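Polyphosphate kinase (Porphyromonas gingivalis, PDB 2O8R) probably catalyses the reversible transfer of the terminal phosphate of ATP to a growing polyphosphate chain. Local coordinates at residues 20-23 / 24-28; 51-54 / 55-59; 519-522 / 523-527. The protein carries 3 engineered substitutions. One frame throughout, in Å; residues are numbered along the deposited sequence.

Interactions 1 and 2 sit on consecutive helices of the N-terminal domain, 13-29 and 35-63, with centres 19 Å and nearest atoms about 7 Å apart. Trp17 of helix 13-29 joins their surroundings, meeting Phe20 edge-to-face and stacking with Phe52. Interaction 1 is closest to the predicted ATP site: Asn21 lies about 3 Å from Asn48 and Phe20 about 3 Å from Arg570, side chain to side chain. In interaction 2, the side chain of Arg56 lies about 4 Å from a sulfate ion, probably from the crystallisation liquor. Interaction 3, on helix 516-532 of the second C-terminal domain, lies away from these sites, its centre 34 and 35 Å from those of interactions 1 and 2.

Interaction 1 (20-23 / 24-28)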
loop_
_atom_site.group_PDB
_atom_site.type_symbol
_atom_site.label_atom_id
_atom_site.label_comp_id
_atom_site.label_asym_id
_atom_site.label_seq_id
_atom_site.Cartn_x
_atom_site.Cartn_y
_atom_site.Cartn_z
ATOM N N PHE A 20 -4.315 -27.680 -14.913
ATOM C CA PHE A 20 -3.759 -26.369 -15.212
ATOM C C PHE A 20 -2.599 -26.065 -14.272
ATOM O O PHE A 20 -1.539 -25.619 -14.710
ATOM C CB PHE A 20 -4.864 -25.311 -15.133
ATOM C CG PHE A 20 -4.382 -23.934 -14.809
ATOM C CD1 PHE A 20 -3.641 -23.204 -15.734
ATOM C CD2 PHE A 20 -4.702 -23.347 -13.585
ATOM C CE1 PHE A 20 -3.200 -21.921 -15.440
ATOM C CE2 PHE A 20 -4.267 -22.064 -13.273
ATOM C CZ PHE A 20 -3.517 -21.347 -14.201
ATOM N N ASN A 21 -2.774 -26.341 -12.988
ATOM C CA ASN A 21 -1.703 -26.051 -12.054
ATOM C C ASN A 21 -0.523 -26.999 -12.225
ATOM O O ASN A 21 0.615 -26.618 -11.958
ATOM C CB ASN A 21 -2.186 -25.966 -10.609
ATOM C CG ASN A 21 -1.631 -24.748 -9.884
ATOM O OD1 ASN A 21 -1.347 -23.713 -10.496
ATOM N ND2 ASN A 21 -1.473 -24.865 -8.577
ATOM N N GLU A 22 -0.789 -28.211 -12.712
ATOM C CA GLU A 22 0.281 -29.115 -13.151
ATOM C C GLU A 22 1.146 -28.462 -14.246
ATOM O O GLU A 22 2.374 -28.525 -14.196
ATOM C CB GLU A 22 -0.308 -30.429 -13.655
ATOM C CG GLU A 22 0.679 -31.351 -14.367
ATOM C CD GLU A 22 0.990 -32.642 -13.607
ATOM O OE1 GLU A 22 1.630 -33.528 -14.218
ATOM O OE2 GLU A 22 0.602 -32.782 -12.420
ATOM N N ARG A 23 0.507 -27.820 -15.220
ATOM C CA ARG A 23 1.232 -27.141 -16.288
ATOM C C ARG A 23 2.051 -25.938 -15.778
ATOM O O ARG A 23 3.099 -25.601 -16.344
ATOM C CB ARG A 23 0.265 -26.724 -17.388
ATOM C CG ARG A 23 0.882 -25.875 -18.479
ATOM C CD ARG A 23 1.946 -26.637 -19.242
ATOM N NE ARG A 23 2.588 -25.780 -20.230
ATOM C CZ ARG A 23 3.772 -25.199 -20.066
ATOM N NH1 ARG A 23 4.446 -25.379 -18.943
ATOM N NH2 ARG A 23 4.284 -24.444 -21.030
ATOM N N VAL A 24 1.569 -25.296 -14.713
ATOM C CA VAL A 24 2.315 -24.214 -14.065
ATOM C C VAL A 24 3.565 -24.796 -13.394
ATOM O O VAL A 24 4.675 -24.285 -13.562
ATOM C CB VAL A 24 1.440 -23.442 -13.045
ATOM C CG1 VAL A 24 2.243 -22.353 -12.360
ATOM C CG2 VAL A 24 0.253 -22.821 -13.743
ATOM N N LEU A 25 3.375 -25.891 -12.663
ATOM C CA LEU A 25 4.482 -26.642 -12.079
ATOM C C LEU A 25 5.500 -27.076 -13.135
ATOM O O LEU A 25 6.693 -27.128 -12.863
ATOM C CB LEU A 25 3.961 -27.861 -11.311
ATOM C CG LEU A 25 4.948 -28.598 -10.403
ATOM C CD1 LEU A 25 5.857 -27.634 -9.678
ATOM C CD2 LEU A 25 4.202 -29.446 -9.403
HETATM N N MSE A 26 5.027 -27.383 -14.338
HETATM C CA MSE A 26 5.923 -27.766 -15.422
HETATM C C MSE A 26 6.842 -26.643 -15.896
HETATM O O MSE A 26 8.010 -26.907 -16.208
HETATM C CB MSE A 26 5.145 -28.347 -16.584
HETATM C CG MSE A 26 4.726 -29.770 -16.328
HETATM SE SE MSE A 26 3.253 -30.345 -17.461
HETATM C CE MSE A 26 3.413 -32.272 -17.107
ATOM N N GLU A 27 6.338 -25.404 -15.944
ATOM C CA GLU A 27 7.187 -24.274 -16.308
ATOM C C GLU A 27 8.383 -24.249 -15.393
ATOM O O GLU A 27 9.501 -23.998 -15.841
ATOM C CB GLU A 27 6.460 -22.944 -16.226
ATOM C CG GLU A 27 5.611 -22.632 -17.436
ATOM C CD GLU A 27 6.432 -22.222 -18.636
ATOM O OE1 GLU A 27 7.465 -21.569 -18.443
ATOM O OE2 GLU A 27 6.040 -22.540 -19.775
ATOM N N ALA A 28 8.144 -24.547 -14.118
ATOM C CA ALA A 28 9.218 -24.613 -13.142
ATOM C C ALA A 28 10.249 -25.697 -13.474
ATOM O O ALA A 28 11.438 -25.509 -13.233
ATOM C CB ALA A 28 8.655 -24.818 -11.776
#
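Along helix 13-29 a salt bridge joins Arg23 to Glu27, one turn further on, with NH2 of Arg23 2.9 Å from OE2 of Glu27. Glu27 receives it on the anti lone pair of OE2, and that oxygen stands 26° out of the guanidinium plane. NH1 of Arg23 adds a weak bond to the same OE2 at 3.4 Å. Arg23 reaches this position by a bend at chi2 (64°), which turns its chain along the helix toward the next turn. Lys655 closes the group by giving its NZ to OE1 of Glu27 and taking NH2 of Arg23 on its carbonyl oxygen.

Along the same flank, CG2 of Val24 sits over one face of the Phe20 ring in a CH-pi contact, 4.3 Å from the ring centroid and offset toward the rim. The same methyl lies 3.7 Å from OD1 of Asn21, whose side-chain amide is held at OD1 by ND2 of Asn48 and at ND2 by the carbonyl oxygen of Phe45. CE of selenomethionine Met26 rests 3.6 Å from OE1 of Glu22, while the other oxygen of Glu22 pairs with Arg93. Backbone bonding is regular, including Leu25 N to Asn21 O at 2.9 Å. Helix turns tied by an i to i+4 ion pair are the motif here, and the Asn21 and Phe20 side borders the predicted ATP site, next to Asn48 and, from a C-terminal domain, Arg570.

Interaction 2 (51-54 / 55-59); sequences EFYT and VRVAY
The carbonyl oxygen of Phe52 is gripped by two backbone amides, accepting from Arg56 N at 2.8 Å and from Val57 N at 3.1 Å. One bond spans four residues and the other five. The wider spacing continues in the next step, where Ala58 N donates to Tyr53 O at 3.2 Å, whereas Val55 N still bonds to Glu51 O in the ordinary alpha-helical way. Helix 35-63 therefore widens here at 55-57, a local pi-type turn within this helix of the N-terminal domain.

Next to that shared carbonyl, the aliphatic start of Arg56 lies over one face of the Phe52 ring. CB stands 4.2 Å from the ring centroid in a CH-pi contact, and CG comes 3.6 Å from CE1 of Phe52. A bend at chi2 (68°) then leads the chain off the ring, and the guanidinium, 47° from the ring plane, pairs through NE with Asp14 of helix 13-29.

Val57 touches two aromatic neighbours. Its CG2 lies over a face of the Tyr53 ring, 4.1 Å from the centroid and only 13° off the normal, and also approaches CE2 of Phe52, whose side chain crosses that of Val57 at about a right angle. CG1 of Val57 lies 3.8 Å from CD2 of Tyr53. Outside this group, Arg268 makes a cation-pi contact with Tyr53, and Ile87 of helix 83-112 touches both Phe52 and Val57.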
loop_
_atom_site.group_PDB
_atom_site.type_symbol
_atom_site.label_atom_id
_atom_site.label_comp_id
_atom_site.label_asym_id
_atom_site.label_seq_id
_atom_site.Cartn_x
_atom_site.Cartn_y
_atom_site.Cartn_z
ATOM N N GLU A 51 -5.386 -20.426 -3.301
ATOM C CA GLU A 51 -6.682 -19.893 -3.714
ATOM C C GLU A 51 -7.703 -21.015 -3.919
ATOM O O GLU A 51 -8.823 -20.941 -3.420
ATOM C CB GLU A 51 -6.511 -19.065 -4.995
ATOM C CG GLU A 51 -7.786 -18.452 -5.561
ATOM C CD GLU A 51 -8.246 -17.209 -4.813
ATOM O OE1 GLU A 51 -7.445 -16.613 -4.060
ATOM O OE2 GLU A 51 -9.419 -16.819 -4.988
ATOM N N PHE A 52 -7.289 -22.051 -4.640
ATOM C CA PHE A 52 -8.064 -23.264 -4.835
ATOM C C PHE A 52 -8.520 -23.837 -3.509
ATOM O O PHE A 52 -9.688 -24.168 -3.347
ATOM C CB PHE A 52 -7.214 -24.299 -5.557
ATOM C CG PHE A 52 -7.962 -25.535 -5.988
ATOM C CD1 PHE A 52 -8.813 -25.504 -7.089
ATOM C CD2 PHE A 52 -7.773 -26.746 -5.321
ATOM C CE1 PHE A 52 -9.471 -26.657 -7.514
ATOM C CE2 PHE A 52 -8.428 -27.901 -5.733
ATOM C CZ PHE A 52 -9.278 -27.858 -6.837
ATOM N N TYR A 53 -7.606 -23.960 -2.557
ATOM C CA TYR A 53 -7.994 -24.476 -1.254
ATOM C C TYR A 53 -9.038 -23.593 -0.556
ATOM O O TYR A 53 -10.067 -24.102 -0.116
ATOM C CB TYR A 53 -6.773 -24.755 -0.371
ATOM C CG TYR A 53 -6.325 -26.199 -0.428
ATOM C CD1 TYR A 53 -5.508 -26.657 -1.457
ATOM C CD2 TYR A 53 -6.740 -27.115 0.534
ATOM C CE1 TYR A 53 -5.098 -27.986 -1.520
ATOM C CE2 TYR A 53 -6.336 -28.447 0.476
ATOM C CZ TYR A 53 -5.511 -28.869 -0.553
ATOM O OH TYR A 53 -5.119 -30.180 -0.617
ATOM N N THR A 54 -8.818 -22.278 -0.503
ATOM C CA THR A 54 -9.708 -21.427 0.307
ATOM C C THR A 54 -11.107 -21.191 -0.257
ATOM O O THR A 54 -12.011 -20.828 0.492
ATOM C CB THR A 54 -9.091 -20.059 0.713
ATOM O OG1 THR A 54 -9.205 -19.125 -0.363
ATOM C CG2 THR A 54 -7.644 -20.207 1.133
ATOM N N VAL A 55 -11.295 -21.399 -1.560
ATOM C CA VAL A 55 -12.630 -21.229 -2.153
ATOM C C VAL A 55 -13.260 -22.534 -2.668
ATOM O O VAL A 55 -14.475 -22.742 -2.576
ATOM C CB VAL A 55 -12.680 -20.111 -3.254
ATOM C CG1 VAL A 55 -11.418 -19.255 -3.237
ATOM C CG2 VAL A 55 -12.915 -20.689 -4.633
ATOM N N ARG A 56 -12.428 -23.422 -3.186
ATOM C CA ARG A 56 -12.927 -24.567 -3.909
ATOM C C ARG A 56 -12.972 -25.810 -3.020
ATOM O O ARG A 56 -13.997 -26.492 -2.968
ATOM C CB ARG A 56 -12.076 -24.774 -5.160
ATOM C CG ARG A 56 -12.701 -25.592 -6.225
ATOM C CD ARG A 56 -13.893 -24.928 -6.883
ATOM N NE ARG A 56 -14.726 -25.986 -7.450
ATOM C CZ ARG A 56 -16.014 -25.875 -7.752
ATOM N NH1 ARG A 56 -16.660 -24.729 -7.562
ATOM N NH2 ARG A 56 -16.652 -26.920 -8.254
ATOM N N VAL A 57 -11.881 -26.088 -2.306
ATOM C CA VAL A 57 -11.840 -27.216 -1.376
ATOM C C VAL A 57 -12.791 -26.946 -0.213
ATOM O O VAL A 57 -13.514 -27.845 0.239
ATOM C CB VAL A 57 -10.395 -27.527 -0.894
ATOM C CG1 VAL A 57 -10.384 -28.203 0.474
ATOM C CG2 VAL A 57 -9.681 -28.400 -1.903
ATOM N N ALA A 58 -12.813 -25.690 0.230
ATOM C CA ALA A 58 -13.736 -25.236 1.265
ATOM C C ALA A 58 -15.191 -25.490 0.875
ATOM O O ALA A 58 -15.966 -26.019 1.681
ATOM C CB ALA A 58 -13.519 -23.763 1.559
ATOM N N TYR A 59 -15.544 -25.119 -0.357
ATOM C CA TYR A 59 -16.873 -25.383 -0.898
ATOM C C TYR A 59 -17.250 -26.855 -0.794
ATOM O O TYR A 59 -18.324 -27.190 -0.295
ATOM C CB TYR A 59 -16.984 -24.922 -2.350
ATOM C CG TYR A 59 -18.198 -25.485 -3.064
ATOM C CD1 TYR A 59 -19.465 -24.929 -2.881
ATOM C CD2 TYR A 59 -18.077 -26.576 -3.923
ATOM C CE1 TYR A 59 -20.577 -25.451 -3.529
ATOM C CE2 TYR A 59 -19.175 -27.102 -4.572
ATOM C CZ TYR A 59 -20.422 -26.539 -4.373
ATOM O OH TYR A 59 -21.508 -27.076 -5.024
#

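Interaction 3 (519-522 / 523-527)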
loop_
_atom_site.group_PDB
_atom_site.type_symbol
_atom_site.label_atom_id
_atom_site.label_comp_id
_atom_site.label_asym_id
_atom_site.label_seq_id
_atom_site.Cartn_x
_atom_site.Cartn_y
_atom_site.Cartn_z
ATOM N N ALA A 519 -26.577 -15.274 -30.074
ATOM C CA ALA A 519 -25.538 -14.981 -31.053
ATOM C C ALA A 519 -24.507 -16.092 -31.128
ATOM O O ALA A 519 -24.178 -16.546 -32.224
ATOM C CB ALA A 519 -24.872 -13.645 -30.752
ATOM N N ILE A 520 -24.019 -16.539 -29.967
ATOM C CA ILE A 520 -23.083 -17.668 -29.896
ATOM C C ILE A 520 -23.665 -18.942 -30.538
ATOM O O ILE A 520 -22.991 -19.590 -31.352
ATOM C CB ILE A 520 -22.617 -17.938 -28.456
ATOM C CG1 ILE A 520 -21.706 -16.810 -27.980
ATOM C CG2 ILE A 520 -21.829 -19.217 -28.372
ATOM C CD1 ILE A 520 -21.412 -16.864 -26.495
ATOM N N THR A 521 -24.918 -19.268 -30.199
ATOM C CA THR A 521 -25.641 -20.389 -30.819
ATOM C C THR A 521 -25.794 -20.236 -32.348
ATOM O O THR A 521 -25.494 -21.157 -33.110
ATOM C CB THR A 521 -27.025 -20.591 -30.179
ATOM O OG1 THR A 521 -26.863 -21.045 -28.832
ATOM C CG2 THR A 521 -27.822 -21.639 -30.941
ATOM N N ASN A 522 -26.246 -19.070 -32.791
ATOM C CA ASN A 522 -26.389 -18.808 -34.216
ATOM C C ASN A 522 -25.088 -18.979 -34.983
ATOM O O ASN A 522 -25.053 -19.687 -35.988
ATOM C CB ASN A 522 -26.946 -17.408 -34.440
ATOM C CG ASN A 522 -28.264 -17.198 -33.744
ATOM O OD1 ASN A 522 -29.001 -18.153 -33.475
ATOM N ND2 ASN A 522 -28.566 -15.944 -33.425
ATOM N N LEU A 523 -24.032 -18.328 -34.494
ATOM C CA LEU A 523 -22.692 -18.418 -35.075
ATOM C C LEU A 523 -22.179 -19.865 -35.209
ATOM O O LEU A 523 -21.646 -20.237 -36.260
ATOM C CB LEU A 523 -21.700 -17.589 -34.253
ATOM C CG LEU A 523 -21.799 -16.062 -34.281
ATOM C CD1 LEU A 523 -21.214 -15.445 -33.010
ATOM C CD2 LEU A 523 -21.114 -15.480 -35.509
ATOM N N ILE A 524 -22.338 -20.672 -34.156
ATOM C CA ILE A 524 -21.901 -22.067 -34.201
ATOM C C ILE A 524 -22.752 -22.867 -35.173
ATOM O O ILE A 524 -22.229 -23.661 -35.964
ATOM C CB ILE A 524 -21.962 -22.752 -32.823
ATOM C CG1 ILE A 524 -20.962 -22.101 -31.861
ATOM C CG2 ILE A 524 -21.656 -24.237 -32.971
ATOM C CD1 ILE A 524 -21.107 -22.539 -30.412
ATOM N N GLU A 525 -24.064 -22.647 -35.099
ATOM C CA GLU A 525 -25.013 -23.311 -35.971
ATOM C C GLU A 525 -24.704 -23.041 -37.440
ATOM O O GLU A 525 -24.722 -23.959 -38.262
ATOM C CB GLU A 525 -26.440 -22.872 -35.666
ATOM C CG GLU A 525 -27.097 -23.585 -34.507
ATOM C CD GLU A 525 -27.096 -25.094 -34.640
ATOM O OE1 GLU A 525 -27.002 -25.630 -35.768
ATOM O OE2 GLU A 525 -27.210 -25.755 -33.593
ATOM N N ARG A 526 -24.405 -21.785 -37.760
ATOM C CA ARG A 526 -24.092 -21.397 -39.129
ATOM C C ARG A 526 -22.951 -22.215 -39.725
ATOM O O ARG A 526 -22.970 -22.529 -40.921
ATOM C CB ARG A 526 -23.780 -19.912 -39.213
ATOM C CG ARG A 526 -23.378 -19.463 -40.603
ATOM C CD ARG A 526 -23.459 -17.981 -40.739
ATOM N NE ARG A 526 -22.457 -17.326 -39.915
ATOM C CZ ARG A 526 -22.159 -16.038 -39.991
ATOM N NH1 ARG A 526 -22.781 -15.264 -40.871
ATOM N NH2 ARG A 526 -21.233 -15.528 -39.193
ATOM N N GLU A 527 -21.975 -22.569 -38.889
ATOM C CA GLU A 527 -20.861 -23.412 -39.323
ATOM C C GLU A 527 -21.353 -24.820 -39.577
ATOM O O GLU A 527 -20.904 -25.460 -40.527
ATOM C CB GLU A 527 -19.717 -23.445 -38.300
ATOM C CG GLU A 527 -19.128 -22.101 -37.944
ATOM C CD GLU A 527 -18.320 -21.482 -39.068
ATOM O OE1 GLU A 527 -17.533 -22.220 -39.710
ATOM O OE2 GLU A 527 -18.472 -20.251 -39.294
#
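Ile520 and Ile524 lie side by side on one flank of helix 516-532 and point the same way, with CG2 of Ile520 4.0 Å from CD1 of Ile524. The first torsion of Ile524 (-65°) sets CG1 opposite its own carbonyl carbon and beside the carbonyl oxygen of Ile520, and the extended chi2 (170°) carries CD1 on to the neighbouring methyl. Leu523 leans back in a similar manner: its CG and CD1 rest against the carbonyl oxygen of Ala519, which also accepts the amide of Leu523 at 2.9 Å. These three apolar side chains face the sheet of the second C-terminal domain, a PLD-like fold, where Leu523 and Ile524 both touch Phe603 and Ile520 touches Trp601.

Thr521 and Glu525 are a second pair lying side by side. CG2 of Thr521 lies 4.1 Å from CG of Glu525, so methyl and methylene meet while the carboxylate, swung off by a bend at chi2 (-55°), pairs with Arg557. Within the same turn Glu525 N bonds to Thr521 O at 2.9 Å. Arg526, whose amide reaches Asn522 O at 2.8 Å, sends its guanidinium the other way, to Glu610 of strand 610-614.

Aliphatic contacts thus meet the strands, where Arg526 also pairs with Glu610, while Glu525 turns to Arg557; these two salt-bridge partners outside the helix would be expected to offset the charges of the arginine and the glutamate.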